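Local coordinates for clostripain-related protein (Bacteroides thetaiotaomicron, PDB 5L20), which is probably a cysteine peptidase of the clostripain (C11) family, this chain being an N-terminal part of the longer protein, at residues N40-D44 and E45-I49. Residues are numbered along the deposited sequence; the frame is centred on the assembly and turned at random.
Sequences NILKD and ERIII
In the loop between helix 23-37 and strand 45-52, the alpha-to-beta half of a beta-alpha-beta crossover from strand 10-16, Leu42 packs on Ile47 and Glu45 folds back over residues 41-44. Leu42 sends its CD1 methyl to 3.9 Å from CD1 of Ile47, and its CD2 lies 4.0 Å from CG1 of Ile47. The two side chains cross at about a right angle, and both also touch Val37 of the helix, so branched aliphatic residues suit this margin of the helix-sheet interface.

In Glu45, the first residue of the strand, a bend at chi2 (88°) lays the carboxylate back against Asp44, where OE1 accepts a weak hydrogen bond from Asp44 N at 3.4 Å, with an N-H...O angle of 138°. A water does more: it donates to Glu45 OE1 at 2.7 Å and accepts from Asp44 N at 3.1 Å. Glutamate suits the place because its chain is long enough to double back to the loop's amide. Glu45 OE1 also lies 3.1 Å from Ile41 O, two acceptors that cannot bond to each other while the carboxylate is ionised, and Asp44 OD2 stands 4.6 Å from Glu45 OE2, a like charge not in contact. Both neighbours would tend to raise the pKa of Glu45, an effect the water and the weak Asp44 N-H bond would partly offset.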
loop_
_atom_site.group_PDB
_atom_site.type_symbol
_atom_site.label_atom_id
_atom_site.label_comp_id
_atom_site.label_asym_id
_atom_site.label_seq_id
_atom_site.Cartn_x
_atom_site.Cartn_y
_atom_site.Cartn_z
ATOM N N ASN A 40 -16.196 -3.157 9.262
ATOM C CA ASN A 40 -17.066 -3.305 8.100
ATOM C C ASN A 40 -17.465 -1.964 7.462
ATOM O O ASN A 40 -18.648 -1.662 7.292
ATOM C CB ASN A 40 -18.316 -4.100 8.497
ATOM C CG ASN A 40 -19.004 -4.722 7.314
ATOM O OD1 ASN A 40 -18.462 -4.739 6.209
ATOM N ND2 ASN A 40 -20.206 -5.250 7.537
ATOM N N ILE A 41 -16.448 -1.195 7.078
ATOM C CA ILE A 41 -16.596 0.169 6.570
ATOM C C ILE A 41 -16.316 0.242 5.074
ATOM O O ILE A 41 -16.349 1.327 4.477
ATOM C CB ILE A 41 -15.614 1.134 7.287
ATOM C CG1 ILE A 41 -15.336 0.657 8.708
ATOM C CG2 ILE A 41 -16.166 2.551 7.321
ATOM C CD1 ILE A 41 -16.483 0.938 9.657
ATOM N N LEU A 42 -16.004 -0.910 4.480
ATOM C CA LEU A 42 -15.509 -0.949 3.114
ATOM C C LEU A 42 -16.527 -1.532 2.129
ATOM O O LEU A 42 -16.192 -2.381 1.298
ATOM C CB LEU A 42 -14.206 -1.751 3.062
ATOM C CG LEU A 42 -13.028 -1.210 3.881
ATOM C CD1 LEU A 42 -11.839 -2.159 3.777
ATOM C CD2 LEU A 42 -12.673 0.174 3.419
ATOM N N LYS A 43 -17.766 -1.067 2.202
ATOM C CA LYS A 43 -18.777 -1.523 1.244
ATOM C C LYS A 43 -18.622 -0.901 -0.155
ATOM O O LYS A 43 -18.900 -1.537 -1.169
ATOM C CB LYS A 43 -20.174 -1.227 1.789
ATOM C CG LYS A 43 -20.454 -1.845 3.163
ATOM C CD LYS A 43 -21.900 -1.598 3.568
ATOM C CE LYS A 43 -22.176 -2.054 4.992
ATOM N NZ LYS A 43 -21.844 -3.496 5.170
ATOM N N ASP A 44 -18.189 0.353 -0.204
ATOM C CA ASP A 44 -18.021 1.069 -1.467
ATOM C C ASP A 44 -16.557 1.291 -1.807
ATOM O O ASP A 44 -16.257 1.954 -2.802
ATOM C CB ASP A 44 -18.681 2.446 -1.421
ATOM C CG ASP A 44 -20.177 2.404 -1.557
ATOM O OD1 ASP A 44 -20.704 1.533 -2.280
ATOM O OD2 ASP A 44 -20.822 3.283 -0.942
ATOM N N GLU A 45 -15.668 0.795 -0.952
ATOM C CA GLU A 45 -14.243 1.131 -1.065
ATOM C C GLU A 45 -13.381 -0.101 -0.903
ATOM O O GLU A 45 -13.811 -1.083 -0.291
ATOM C CB GLU A 45 -13.840 2.175 -0.018
ATOM C CG GLU A 45 -14.660 3.467 -0.025
ATOM C CD GLU A 45 -15.911 3.397 0.849
ATOM O OE1 GLU A 45 -16.098 2.395 1.578
ATOM O OE2 GLU A 45 -16.702 4.362 0.807
ATOM N N ARG A 46 -12.158 -0.035 -1.436
ATOM C CA ARG A 46 -11.145 -1.063 -1.200
ATOM C C ARG A 46 -9.889 -0.419 -0.626
ATOM O O ARG A 46 -9.575 0.733 -0.951
ATOM C CB ARG A 46 -10.770 -1.795 -2.489
ATOM C CG ARG A 46 -11.851 -2.704 -3.117
ATOM C CD ARG A 46 -11.200 -3.673 -4.148
ATOM N NE ARG A 46 -12.147 -4.325 -5.044
ATOM C CZ ARG A 46 -12.672 -3.759 -6.134
ATOM N NH1 ARG A 46 -12.363 -2.504 -6.466
ATOM N NH2 ARG A 46 -13.537 -4.436 -6.885
ATOM N N ILE A 47 -9.164 -1.177 0.188
ATOM C CA ILE A 47 -7.850 -0.785 0.668
ATOM C C ILE A 47 -6.835 -1.729 0.040
ATOM O O ILE A 47 -6.931 -2.954 0.229
ATOM C CB ILE A 47 -7.732 -0.852 2.201
ATOM C CG1 ILE A 47 -8.674 0.180 2.839
ATOM C CG2 ILE A 47 -6.288 -0.588 2.604
ATOM C CD1 ILE A 47 -8.728 0.139 4.325
ATOM N N ILE A 48 -5.892 -1.169 -0.704
ATOM C CA ILE A 48 -4.850 -1.922 -1.399
ATOM C C ILE A 48 -3.507 -1.457 -0.854
ATOM O O ILE A 48 -3.293 -0.245 -0.722
ATOM C CB ILE A 48 -4.886 -1.675 -2.922
ATOM C CG1 ILE A 48 -6.264 -1.981 -3.521
ATOM C CG2 ILE A 48 -3.715 -2.407 -3.602
ATOM C CD1 ILE A 48 -6.666 -3.459 -3.368
ATOM N N ILE A 49 -2.620 -2.387 -0.512
ATOM C CA ILE A 49 -1.341 -2.056 0.070
ATOM C C ILE A 49 -0.201 -2.632 -0.750
ATOM O O ILE A 49 -0.241 -3.811 -1.115
ATOM C CB ILE A 49 -1.239 -2.563 1.518
ATOM C CG1 ILE A 49 -2.455 -2.042 2.306
ATOM C CG2 ILE A 49 0.098 -2.173 2.122
ATOM C CD1 ILE A 49 -2.417 -2.305 3.791
HETATM O O HOH W 1 -18.489 1.683 2.553
#